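Local coordinates for dihydrodipicolinate synthase family protein (Sinorhizobium meliloti, PDB 4DNH) that is of unknown function but folds as a TIM barrel and may be an enzyme related to dihydrodipicolinate synthase, at residues E144-E147 with R152-L155; A137-Q142 with R173-V178; I5-E10 with R380-H385; R313-A318 with T325-L330. All blocks are in the same frame, centred on the assembly; numbering follows the deposited sequence.

Contact 1 (E144-E147 with R152-L155); sequences EAIE and RIIL
The carboxylate oxygen OE2 of E147 accepts a hydrogen bond from the backbone N of K183, while its carbon chain lies against I153 of the next strand. CG of E147 makes the closest approach, 3.5 Å from CD1 of I153. The same methyl is 3.7 Å from OE2 of E147, so one side chain serves two neighbours: its CG methylene rests on the end methyl of an isoleucine and its oxygen satisfies a loop amide. With CG anti to the carbonyl carbon (chi1 -74°) and the chain extended beyond it, E147 lies across the end of I153, the two side chains at about a right angle. A glutamate suits this partly exposed place because it joins a greasy shaft to a charged end.

One residue earlier, the side chain of I146 sets out toward the strand, and its branch methyl CG2 meets CG1 of I153 at 4.2 Å. The pairing belongs to the beta-alpha-beta unit of the barrel, in which helix 132-148 leads from strand 115-119 to strand 153-155 and packs on the outside of the sheet; I146 also lies over C117 and A119. The long branch of I153 serves both helix residues, CG1 meeting I146 and CD1 meeting E147; its apolar length suits this buried place.

I153 sits on the helix-facing side of its strand, where its side chain also touches V186, and its backbone bonds to that of I187 in the next strand. R152 points away from the helix; its NH1 forms a salt bridge with OD2 of D227, on strand 226-232.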
loop_
_atom_site.group_PDB
_atom_site.type_symbol
_atom_site.label_atom_id
_atom_site.label_comp_id
_atom_site.label_asym_id
_atom_site.label_seq_id
_atom_site.Cartn_x
_atom_site.Cartn_y
_atom_site.Cartn_z
ATOM N N GLU A 144 -6.426 -20.196 -5.477
ATOM C CA GLU A 144 -6.292 -21.038 -6.660
ATOM C C GLU A 144 -6.327 -20.201 -7.930
ATOM O O GLU A 144 -5.532 -20.420 -8.846
ATOM C CB GLU A 144 -7.352 -22.144 -6.685
ATOM C CG GLU A 144 -7.025 -23.320 -5.765
ATOM C CD GLU A 144 -8.202 -24.265 -5.532
ATOM O OE1 GLU A 144 -9.352 -23.921 -5.915
ATOM O OE2 GLU A 144 -7.975 -25.355 -4.951
ATOM N N ALA A 145 -7.231 -19.227 -7.969
ATOM C CA ALA A 145 -7.296 -18.286 -9.083
ATOM C C ALA A 145 -5.944 -17.613 -9.323
ATOM O O ALA A 145 -5.464 -17.584 -10.462
ATOM C CB ALA A 145 -8.380 -17.252 -8.844
ATOM N N ILE A 146 -5.316 -17.120 -8.253
ATOM C CA ILE A 146 -4.024 -16.429 -8.361
ATOM C C ILE A 146 -2.882 -17.362 -8.791
ATOM O O ILE A 146 -2.157 -17.079 -9.761
ATOM C CB ILE A 146 -3.669 -15.649 -7.073
ATOM C CG1 ILE A 146 -4.597 -14.445 -6.921
ATOM C CG2 ILE A 146 -2.235 -15.148 -7.131
ATOM C CD1 ILE A 146 -4.902 -14.068 -5.490
ATOM N N GLU A 147 -2.742 -18.476 -8.083
ATOM C CA GLU A 147 -1.738 -19.475 -8.413
ATOM C C GLU A 147 -1.855 -19.960 -9.854
ATOM O O GLU A 147 -0.837 -20.220 -10.497
ATOM C CB GLU A 147 -1.810 -20.640 -7.436
ATOM C CG GLU A 147 -1.236 -20.288 -6.069
ATOM C CD GLU A 147 -1.359 -21.397 -5.043
ATOM O OE1 GLU A 147 -2.169 -22.331 -5.236
ATOM O OE2 GLU A 147 -0.638 -21.320 -4.024
ATOM N N ARG A 152 2.633 -15.301 -6.740
ATOM C CA ARG A 152 2.837 -15.467 -5.303
ATOM C C ARG A 152 1.791 -14.628 -4.537
ATOM O O ARG A 152 1.346 -13.575 -5.011
ATOM C CB ARG A 152 4.293 -15.178 -4.883
ATOM C CG ARG A 152 4.890 -13.843 -5.329
ATOM C CD ARG A 152 6.253 -13.569 -4.667
ATOM N NE ARG A 152 6.180 -13.586 -3.197
ATOM C CZ ARG A 152 7.127 -13.149 -2.365
ATOM N NH1 ARG A 152 6.933 -13.223 -1.054
ATOM N NH2 ARG A 152 8.263 -12.638 -2.825
ATOM N N ILE A 153 1.387 -15.124 -3.372
ATOM C CA ILE A 153 0.243 -14.606 -2.639
ATOM C C ILE A 153 0.632 -13.712 -1.469
ATOM O O ILE A 153 1.617 -13.973 -0.776
ATOM C CB ILE A 153 -0.611 -15.773 -2.086
ATOM C CG1 ILE A 153 -1.440 -16.407 -3.202
ATOM C CG2 ILE A 153 -1.530 -15.315 -0.948
ATOM C CD1 ILE A 153 -0.791 -17.625 -3.791
ATOM N N ILE A 154 -0.140 -12.646 -1.279
ATOM C CA ILE A 154 -0.149 -11.888 -0.043
ATOM C C ILE A 154 -1.482 -12.234 0.582
ATOM O O ILE A 154 -2.527 -11.932 0.014
ATOM C CB ILE A 154 -0.120 -10.370 -0.272
ATOM C CG1 ILE A 154 1.208 -9.950 -0.884
ATOM C CG2 ILE A 154 -0.328 -9.640 1.052
ATOM C CD1 ILE A 154 1.197 -8.552 -1.460
ATOM N N LEU A 155 -1.448 -12.897 1.728
ATOM C CA LEU A 155 -2.662 -13.434 2.302
ATOM C C LEU A 155 -3.360 -12.368 3.140
ATOM O O LEU A 155 -2.898 -11.998 4.222
ATOM C CB LEU A 155 -2.360 -14.689 3.112
ATOM C CG LEU A 155 -3.559 -15.503 3.580
ATOM C CD1 LEU A 155 -4.352 -16.002 2.387
ATOM C CD2 LEU A 155 -3.086 -16.662 4.437
#

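Contact 2 (A137-Q142 with R173-V178); sequences AAYESQ and RVYDRV
Two neighbouring outer helices of the barrel pack side by side here, a buried apolar contact in which Y139 of helix 132-148 lies against V174, Y175 and V178 of helix 168-181. The short segments run in nearly the same direction, crossing at -30° with their axes 10.5 Å apart at closest approach.

Y139 spans the gap. At its base, CB is 3.8 Å from CG2 of V178; farther out, CE2 is 3.9 Å from CG1 of V174. Both valines meet the tyrosine at about a right angle, and being one helical turn apart they touch different parts of its length. V174 turns CG1 toward the ring by placing that methyl opposite its own backbone N (chi1 163°), whereas V178 uses its other branch. Small beta-branched residues present compact methyls on the helix face and allow the large ring to come close.

Parallel neighbouring helices of this kind form the outer layer of a TIM barrel, and L155 of the intervening strand 153-155 lies beneath Y139, Y175 and V178. The two phenol oxygens, Y139 OH and Y175 OH, approach to 3.5 Å, but each is bonded elsewhere: the hydroxyl of Y139 donates to M156 O, and that of Y175 pairs with Y202 OH. A phenylalanine in place of Y139 lacks the hydroxyl, and the carbonyl M156 O would probably be left without that mate.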
loop_
_atom_site.group_PDB
_atom_site.type_symbol
_atom_site.label_atom_id
_atom_site.label_comp_id
_atom_site.label_asym_id
_atom_site.label_seq_id
_atom_site.Cartn_x
_atom_site.Cartn_y
_atom_site.Cartn_z
ATOM N N ALA A 137 -13.427 -21.972 1.816
ATOM C CA ALA A 137 -13.774 -22.039 0.400
ATOM C C ALA A 137 -13.459 -20.704 -0.289
ATOM O O ALA A 137 -12.901 -20.673 -1.386
ATOM C CB ALA A 137 -15.240 -22.429 0.226
ATOM N N ALA A 138 -13.779 -19.605 0.385
ATOM C CA ALA A 138 -13.496 -18.274 -0.128
ATOM C C ALA A 138 -11.988 -18.056 -0.352
ATOM O O ALA A 138 -11.576 -17.666 -1.450
ATOM C CB ALA A 138 -14.080 -17.227 0.800
ATOM N N TYR A 139 -11.173 -18.328 0.670
ATOM C CA TYR A 139 -9.716 -18.250 0.549
ATOM C C TYR A 139 -9.158 -19.116 -0.576
ATOM O O TYR A 139 -8.411 -18.635 -1.432
ATOM C CB TYR A 139 -9.026 -18.661 1.849
ATOM C CG TYR A 139 -8.781 -17.537 2.819
ATOM C CD1 TYR A 139 -7.953 -16.463 2.487
ATOM C CD2 TYR A 139 -9.369 -17.549 4.071
ATOM C CE1 TYR A 139 -7.739 -15.426 3.383
ATOM C CE2 TYR A 139 -9.157 -16.523 4.977
ATOM C CZ TYR A 139 -8.344 -15.467 4.639
ATOM O OH TYR A 139 -8.154 -14.455 5.555
ATOM N N GLU A 140 -9.508 -20.395 -0.578
ATOM C CA GLU A 140 -8.949 -21.283 -1.588
ATOM C C GLU A 140 -9.382 -20.899 -3.005
ATOM O O GLU A 140 -8.605 -21.052 -3.956
ATOM C CB GLU A 140 -9.185 -22.772 -1.261
ATOM C CG GLU A 140 -10.615 -23.286 -1.328
ATOM C CD GLU A 140 -10.723 -24.731 -0.849
ATOM O OE1 GLU A 140 -10.839 -25.639 -1.708
ATOM O OE2 GLU A 140 -10.673 -24.962 0.386
ATOM N N SER A 141 -10.596 -20.362 -3.133
ATOM C CA SER A 141 -11.101 -19.929 -4.427
ATOM C C SER A 141 -10.173 -18.863 -5.020
ATOM O O SER A 141 -9.713 -18.993 -6.160
ATOM C CB SER A 141 -12.529 -19.402 -4.284
ATOM O OG SER A 141 -13.085 -19.036 -5.531
ATOM N N GLN A 142 -9.877 -17.832 -4.232
ATOM C CA GLN A 142 -9.010 -16.740 -4.678
ATOM C C GLN A 142 -7.562 -17.183 -4.814
ATOM O O GLN A 142 -6.895 -16.824 -5.791
ATOM C CB GLN A 142 -9.084 -15.535 -3.740
ATOM C CG GLN A 142 -10.470 -14.961 -3.512
ATOM C CD GLN A 142 -10.423 -13.504 -3.076
ATOM O OE1 GLN A 142 -9.350 -12.919 -2.906
ATOM N NE2 GLN A 142 -11.594 -12.912 -2.889
ATOM N N ARG A 173 -7.305 -22.436 13.124
ATOM C CA ARG A 173 -7.810 -23.475 12.214
ATOM C C ARG A 173 -7.846 -23.031 10.753
ATOM O O ARG A 173 -7.448 -23.785 9.861
ATOM C CB ARG A 173 -9.198 -23.955 12.641
ATOM C CG ARG A 173 -9.180 -25.002 13.746
ATOM C CD ARG A 173 -10.521 -25.058 14.460
ATOM N NE ARG A 173 -10.369 -25.241 15.907
ATOM C CZ ARG A 173 -11.294 -24.930 16.815
ATOM N NH1 ARG A 173 -11.052 -25.135 18.105
ATOM N NH2 ARG A 173 -12.459 -24.410 16.447
ATOM N N VAL A 174 -8.327 -21.809 10.519
ATOM C CA VAL A 174 -8.435 -21.262 9.171
ATOM C C VAL A 174 -7.051 -21.120 8.548
ATOM O O VAL A 174 -6.788 -21.694 7.492
ATOM C CB VAL A 174 -9.233 -19.937 9.151
ATOM C CG1 VAL A 174 -9.006 -19.168 7.858
ATOM C CG2 VAL A 174 -10.717 -20.223 9.331
ATOM N N TYR A 175 -6.159 -20.397 9.216
ATOM C CA TYR A 175 -4.784 -20.250 8.732
ATOM C C TYR A 175 -3.993 -21.576 8.720
ATOM O O TYR A 175 -2.986 -21.702 8.025
ATOM C CB TYR A 175 -4.055 -19.157 9.515
ATOM C CG TYR A 175 -4.503 -17.765 9.126
ATOM C CD1 TYR A 175 -5.672 -17.221 9.644
ATOM C CD2 TYR A 175 -3.758 -16.993 8.235
ATOM C CE1 TYR A 175 -6.085 -15.948 9.293
ATOM C CE2 TYR A 175 -4.163 -15.721 7.877
ATOM C CZ TYR A 175 -5.327 -15.201 8.406
ATOM O OH TYR A 175 -5.746 -13.928 8.058
ATOM N N ASP A 176 -4.460 -22.564 9.478
ATOM C CA ASP A 176 -3.858 -23.892 9.442
ATOM C C ASP A 176 -4.188 -24.594 8.114
ATOM O O ASP A 176 -3.290 -25.140 7.466
ATOM C CB ASP A 176 -4.269 -24.723 10.674
ATOM C CG ASP A 176 -3.830 -26.185 10.585
ATOM O OD1 ASP A 176 -2.644 -26.472 10.280
ATOM O OD2 ASP A 176 -4.687 -27.060 10.840
ATOM N N ARG A 177 -5.454 -24.565 7.698
ATOM C CA ARG A 177 -5.815 -25.189 6.433
ATOM C C ARG A 177 -5.270 -24.393 5.250
ATOM O O ARG A 177 -4.602 -24.947 4.379
ATOM C CB ARG A 177 -7.324 -25.433 6.300
ATOM C CG ARG A 177 -7.656 -26.462 5.212
ATOM C CD ARG A 177 -8.898 -27.285 5.525
ATOM N NE ARG A 177 -8.732 -28.093 6.734
ATOM C CZ ARG A 177 -9.722 -28.702 7.389
ATOM N NH1 ARG A 177 -10.976 -28.602 6.960
ATOM N NH2 ARG A 177 -9.459 -29.415 8.482
ATOM N N VAL A 178 -5.540 -23.093 5.243
ATOM C CA VAL A 178 -5.069 -22.210 4.186
ATOM C C VAL A 178 -3.564 -22.373 3.933
ATOM O O VAL A 178 -3.161 -22.672 2.801
ATOM C CB VAL A 178 -5.444 -20.731 4.458
ATOM C CG1 VAL A 178 -4.764 -19.804 3.460
ATOM C CG2 VAL A 178 -6.955 -20.537 4.394
#

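Contact 3 (I5-E10 with R380-H385); sequences IDLPIE and RVLAMH
L382, on the last helix, presses its two methyls onto the N-terminal strand, and on the helix side the contact is made through this one residue. The close part gathers round CD2. That methyl lies 3.4 Å from the backbone O of D6, 4.0 Å from CD2 of L7 and 4.1 Å from CD1 of I5. I5 and L382 reach toward each other tip to tip, while L7 comes in at about a right angle. I5 achieves its reach by holding CG1 trans to its backbone N (chi1 -179°), which sends the long branch toward the helix. Leucine suits the helix position because its fork can meet several strand residues at once.

The other methyl has a thinner setting. CD1 of L382 touches CD of P8 at 4.1 Å, on a partly exposed proline ring. The side chain of D6 leads away from the helix, as suits a carboxylate in an exposed position, so this residue contributes its main chain to the contact.

Strand 5-9 and helix 380-384 cross at 53°, their axes 10.3 Å apart at closest approach. Strand 4-9 pairs with strand 12-17 in an antiparallel hairpin separate from the barrel sheet. I5 also rests on F359 of helix 352-364, P8 O bonds to R360 of that helix, and V381 faces F329 and Y332 of helix 323-333, so adjacent faces of helix 371-384 meet the hairpin and helix 323-333.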
loop_
_atom_site.group_PDB
_atom_site.type_symbol
_atom_site.label_atom_id
_atom_site.label_comp_id
_atom_site.label_asym_id
_atom_site.label_seq_id
_atom_site.Cartn_x
_atom_site.Cartn_y
_atom_site.Cartn_z
ATOM N N ILE A 5 2.972 29.950 -6.281
ATOM C CA ILE A 5 1.533 29.675 -6.404
ATOM C C ILE A 5 0.769 30.133 -5.149
ATOM O O ILE A 5 1.264 29.991 -4.022
ATOM C CB ILE A 5 1.262 28.176 -6.735
ATOM C CG1 ILE A 5 -0.241 27.902 -6.892
ATOM C CG2 ILE A 5 1.885 27.246 -5.693
ATOM C CD1 ILE A 5 -0.554 26.656 -7.687
ATOM N N ASP A 6 -0.421 30.700 -5.344
ATOM C CA ASP A 6 -1.277 31.060 -4.209
ATOM C C ASP A 6 -2.139 29.883 -3.773
ATOM O O ASP A 6 -2.853 29.304 -4.576
ATOM C CB ASP A 6 -2.131 32.288 -4.522
ATOM C CG ASP A 6 -1.372 33.591 -4.335
ATOM O OD1 ASP A 6 -0.316 33.602 -3.659
ATOM O OD2 ASP A 6 -1.841 34.616 -4.858
ATOM N N LEU A 7 -2.048 29.533 -2.496
ATOM C CA LEU A 7 -2.676 28.327 -1.956
ATOM C C LEU A 7 -3.497 28.634 -0.717
ATOM O O LEU A 7 -3.183 29.578 0.017
ATOM C CB LEU A 7 -1.626 27.275 -1.613
ATOM C CG LEU A 7 -0.767 26.691 -2.729
ATOM C CD1 LEU A 7 0.230 25.741 -2.098
ATOM C CD2 LEU A 7 -1.559 25.952 -3.804
ATOM N N PRO A 8 -4.554 27.842 -0.480
ATOM C CA PRO A 8 -5.400 28.087 0.689
ATOM C C PRO A 8 -4.806 27.594 2.006
ATOM O O PRO A 8 -4.344 26.456 2.096
ATOM C CB PRO A 8 -6.698 27.347 0.367
ATOM C CG PRO A 8 -6.375 26.382 -0.713
ATOM C CD PRO A 8 -5.100 26.801 -1.376
ATOM N N ILE A 9 -4.787 28.494 2.987
ATOM C CA ILE A 9 -4.510 28.180 4.385
ATOM C C ILE A 9 -5.496 29.013 5.183
ATOM O O ILE A 9 -5.685 30.200 4.889
ATOM C CB ILE A 9 -3.105 28.626 4.873
ATOM C CG1 ILE A 9 -2.104 28.767 3.723
ATOM C CG2 ILE A 9 -2.600 27.705 5.983
ATOM C CD1 ILE A 9 -0.766 29.354 4.137
ATOM N N GLU A 10 -6.107 28.396 6.195
ATOM C CA GLU A 10 -6.999 29.089 7.144
ATOM C C GLU A 10 -8.055 29.964 6.444
ATOM O O GLU A 10 -8.135 31.171 6.694
ATOM C CB GLU A 10 -6.190 29.939 8.149
ATOM C CG GLU A 10 -4.794 29.422 8.501
ATOM C CD GLU A 10 -4.725 28.696 9.833
ATOM O OE1 GLU A 10 -5.499 27.738 10.040
ATOM O OE2 GLU A 10 -3.878 29.079 10.670
ATOM N N ARG A 380 -5.092 24.178 -11.977
ATOM C CA ARG A 380 -6.342 23.719 -12.586
ATOM C C ARG A 380 -7.320 23.220 -11.536
ATOM O O ARG A 380 -8.535 23.404 -11.676
ATOM C CB ARG A 380 -6.104 22.632 -13.651
ATOM C CG ARG A 380 -6.011 23.184 -15.067
ATOM C CD ARG A 380 -6.286 22.141 -16.147
ATOM N NE ARG A 380 -5.062 21.530 -16.671
ATOM C CZ ARG A 380 -4.736 20.239 -16.551
ATOM N NH1 ARG A 380 -5.537 19.376 -15.924
ATOM N NH2 ARG A 380 -3.593 19.804 -17.065
ATOM N N VAL A 381 -6.782 22.612 -10.483
ATOM C CA VAL A 381 -7.577 22.129 -9.356
ATOM C C VAL A 381 -8.163 23.292 -8.540
ATOM O O VAL A 381 -9.354 23.292 -8.221
ATOM C CB VAL A 381 -6.763 21.150 -8.475
ATOM C CG1 VAL A 381 -7.515 20.816 -7.193
ATOM C CG2 VAL A 381 -6.446 19.880 -9.264
ATOM N N LEU A 382 -7.340 24.285 -8.222
ATOM C CA LEU A 382 -7.822 25.519 -7.601
ATOM C C LEU A 382 -8.886 26.224 -8.435
ATOM O O LEU A 382 -9.878 26.708 -7.884
ATOM C CB LEU A 382 -6.675 26.497 -7.384
ATOM C CG LEU A 382 -5.892 26.637 -6.087
ATOM C CD1 LEU A 382 -6.012 25.430 -5.173
ATOM C CD2 LEU A 382 -4.434 26.907 -6.451
ATOM N N ALA A 383 -8.678 26.298 -9.750
ATOM C CA ALA A 383 -9.608 27.019 -10.634
ATOM C C ALA A 383 -10.982 26.358 -10.582
ATOM O O ALA A 383 -11.998 27.030 -10.410
ATOM C CB ALA A 383 -9.085 27.073 -12.059
HETATM N N MSE A 384 -10.978 25.032 -10.699
HETATM C CA MSE A 384 -12.148 24.181 -10.528
HETATM C C MSE A 384 -12.880 24.414 -9.223
HETATM O O MSE A 384 -14.103 24.247 -9.151
HETATM C CB MSE A 384 -11.570 22.775 -10.552
HETATM C CG MSE A 384 -12.575 21.679 -10.884
HETATM SE SE MSE A 384 -13.708 22.224 -12.404
HETATM C CE MSE A 384 -15.450 22.115 -11.476
ATOM N N HIS A 385 -12.145 24.792 -8.178
ATOM C CA HIS A 385 -12.744 25.139 -6.891
ATOM C C HIS A 385 -13.038 26.618 -6.801
ATOM O O HIS A 385 -13.273 27.143 -5.709
ATOM C CB HIS A 385 -11.815 24.734 -5.747
ATOM C CG HIS A 385 -11.753 23.242 -5.487
ATOM N ND1 HIS A 385 -11.645 22.331 -6.478
ATOM C CD2 HIS A 385 -11.758 22.520 -4.290
ATOM C CE1 HIS A 385 -11.600 21.093 -5.944
ATOM N NE2 HIS A 385 -11.661 21.211 -4.606
#

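Contact 4 (R313-A318 with T325-L330); sequences RHIFKA and TGVVFL
Helix 308-315 ends where it meets the start of the next helix: the CA atoms of I315 and G326 are 5.3 Å apart, and F316 is the first residue to leave helical geometry. The bond from K317 N to H314 O, 3.2 Å, lies at this turn out of the helix.

I315 carries the contact with its branch methyl CG2, which lies 4.1 Å from CA of G326 and 4.2 Å from the backbone N of V327. It also meets CG2 of V327 at 4.2 Å, an apolar pairing of two branch methyls. With CG1 anti to the carbonyl carbon (chi1 -70°), CG2 falls anti to the backbone N and is directed at the first turn of the facing helix.

The lack of a side chain at G326 is what permits this closeness. A CB there would point at I315 and come within 2.9 Å of its CG2, a clash, so glycine lets the two backbones approach.

The contact lies in the helical region that follows strand 273-276, the last strand of the barrel, and joins two consecutive helices across a short connection. V327 also touches A281 of helix 278-281, and I315 touches L358 of helix 352-364, apolar neighbours that suit branched aliphatic side chains. Past the helix end, NH2 of R350 bonds to both I315 O and K317 O, gripping the backbone as it turns, while the ring of F316 stacks on that of Y323.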
loop_
_atom_site.group_PDB
_atom_site.type_symbol
_atom_site.label_atom_id
_atom_site.label_comp_id
_atom_site.label_asym_id
_atom_site.label_seq_id
_atom_site.Cartn_x
_atom_site.Cartn_y
_atom_site.Cartn_z
ATOM N N ARG A 313 2.873 11.318 6.710
ATOM C CA ARG A 313 1.990 11.453 7.852
ATOM C C ARG A 313 0.766 12.286 7.505
ATOM O O ARG A 313 -0.327 12.033 8.009
ATOM C CB ARG A 313 2.745 12.055 9.022
ATOM C CG ARG A 313 3.795 11.087 9.533
ATOM C CD ARG A 313 4.766 11.699 10.515
ATOM N NE ARG A 313 5.581 10.622 11.060
ATOM C CZ ARG A 313 6.514 10.766 11.992
ATOM N NH1 ARG A 313 6.777 11.961 12.512
ATOM N NH2 ARG A 313 7.183 9.702 12.398
ATOM N N HIS A 314 0.950 13.256 6.613
ATOM C CA HIS A 314 -0.149 14.089 6.152
ATOM C C HIS A 314 -1.102 13.307 5.273
ATOM O O HIS A 314 -2.322 13.359 5.465
ATOM C CB HIS A 314 0.381 15.331 5.449
ATOM C CG HIS A 314 -0.708 16.190 4.843
ATOM N ND1 HIS A 314 -1.441 17.062 5.577
ATOM C CD2 HIS A 314 -1.182 16.281 3.529
ATOM C CE1 HIS A 314 -2.330 17.685 4.777
ATOM N NE2 HIS A 314 -2.172 17.208 3.522
ATOM N N ILE A 315 -0.548 12.563 4.317
ATOM C CA ILE A 315 -1.339 11.743 3.414
ATOM C C ILE A 315 -2.162 10.701 4.168
ATOM O O ILE A 315 -3.326 10.440 3.801
ATOM C CB ILE A 315 -0.472 11.075 2.334
ATOM C CG1 ILE A 315 0.042 12.144 1.352
ATOM C CG2 ILE A 315 -1.280 10.012 1.587
ATOM C CD1 ILE A 315 1.052 11.639 0.328
ATOM N N PHE A 316 -1.581 10.141 5.231
ATOM C CA PHE A 316 -2.252 9.095 6.009
ATOM C C PHE A 316 -2.955 9.596 7.264
ATOM O O PHE A 316 -3.299 8.802 8.144
ATOM C CB PHE A 316 -1.269 7.997 6.394
ATOM C CG PHE A 316 -0.887 7.102 5.251
ATOM C CD1 PHE A 316 -0.044 7.559 4.242
ATOM C CD2 PHE A 316 -1.357 5.800 5.194
ATOM C CE1 PHE A 316 0.319 6.732 3.193
ATOM C CE2 PHE A 316 -1.008 4.967 4.154
ATOM C CZ PHE A 316 -0.167 5.433 3.149
ATOM N N LYS A 317 -3.185 10.899 7.356
ATOM C CA LYS A 317 -3.786 11.420 8.571
ATOM C C LYS A 317 -5.258 11.047 8.731
ATOM O O LYS A 317 -5.946 10.725 7.747
ATOM C CB LYS A 317 -3.553 12.921 8.720
ATOM C CG LYS A 317 -4.542 13.835 8.057
ATOM C CD LYS A 317 -3.991 15.229 8.228
ATOM C CE LYS A 317 -5.069 16.215 8.603
ATOM N NZ LYS A 317 -4.413 17.487 8.999
ATOM N N ALA A 318 -5.711 11.067 9.984
ATOM C CA ALA A 318 -7.088 10.732 10.324
ATOM C C ALA A 318 -8.081 11.652 9.582
ATOM O O ALA A 318 -7.873 12.868 9.536
ATOM C CB ALA A 318 -7.276 10.816 11.828
ATOM N N THR A 325 -6.551 8.750 -1.608
ATOM C CA THR A 325 -6.788 10.006 -2.257
ATOM C C THR A 325 -5.521 10.849 -2.421
ATOM O O THR A 325 -5.265 11.367 -3.513
ATOM C CB THR A 325 -7.895 10.756 -1.524
ATOM O OG1 THR A 325 -9.012 9.866 -1.413
ATOM C CG2 THR A 325 -8.295 12.036 -2.270
ATOM N N GLY A 326 -4.719 10.957 -1.360
ATOM C CA GLY A 326 -3.459 11.691 -1.421
ATOM C C GLY A 326 -2.455 11.013 -2.349
ATOM O O GLY A 326 -1.637 11.664 -3.010
ATOM N N VAL A 327 -2.516 9.689 -2.407
ATOM C CA VAL A 327 -1.592 8.944 -3.257
ATOM C C VAL A 327 -1.873 9.226 -4.747
ATOM O O VAL A 327 -0.978 9.607 -5.503
ATOM C CB VAL A 327 -1.664 7.441 -2.910
ATOM C CG1 VAL A 327 -1.034 6.596 -4.003
ATOM C CG2 VAL A 327 -0.974 7.198 -1.564
ATOM N N VAL A 328 -3.133 9.059 -5.146
ATOM C CA VAL A 328 -3.553 9.306 -6.499
ATOM C C VAL A 328 -3.445 10.800 -6.844
ATOM O O VAL A 328 -3.055 11.158 -7.958
ATOM C CB VAL A 328 -4.976 8.792 -6.718
ATOM C CG1 VAL A 328 -5.451 9.113 -8.127
ATOM C CG2 VAL A 328 -5.044 7.302 -6.420
ATOM N N PHE A 329 -3.744 11.681 -5.898
ATOM C CA PHE A 329 -3.516 13.105 -6.173
ATOM C C PHE A 329 -2.052 13.374 -6.498
ATOM O O PHE A 329 -1.737 14.164 -7.382
ATOM C CB PHE A 329 -3.959 13.985 -5.011
ATOM C CG PHE A 329 -3.906 15.457 -5.319
ATOM C CD1 PHE A 329 -4.778 16.027 -6.240
ATOM C CD2 PHE A 329 -2.993 16.278 -4.684
ATOM C CE1 PHE A 329 -4.749 17.377 -6.515
ATOM C CE2 PHE A 329 -2.955 17.633 -4.956
ATOM C CZ PHE A 329 -3.836 18.183 -5.875
ATOM N N LEU A 330 -1.151 12.715 -5.782
ATOM C CA LEU A 330 0.247 12.911 -6.049
ATOM C C LEU A 330 0.634 12.316 -7.422
ATOM O O LEU A 330 1.358 12.956 -8.183
ATOM C CB LEU A 330 1.114 12.410 -4.891
ATOM C CG LEU A 330 2.561 12.936 -4.950
ATOM C CD1 LEU A 330 2.634 14.440 -5.223
ATOM C CD2 LEU A 330 3.399 12.526 -3.736
#

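In the fold
Contact 3 opens at the N-terminal strand and closes only at the last helix, so the other three contacts lie inside its loop. Within it the chain reaches contact 2 at 137-142, then contact 1, which opens and closes at 144-155, nested inside the loop that contact 2 closes at 173-178. These two share helix 132-148 and touch through L155, tying one strand to two outer helices of the barrel. Contact 4 follows in series at 313-330, in the helices after the last barrel strand. It meets contact 3 through F329 and V381, on the side of the chain's centre opposite contacts 1 and 2. None cross.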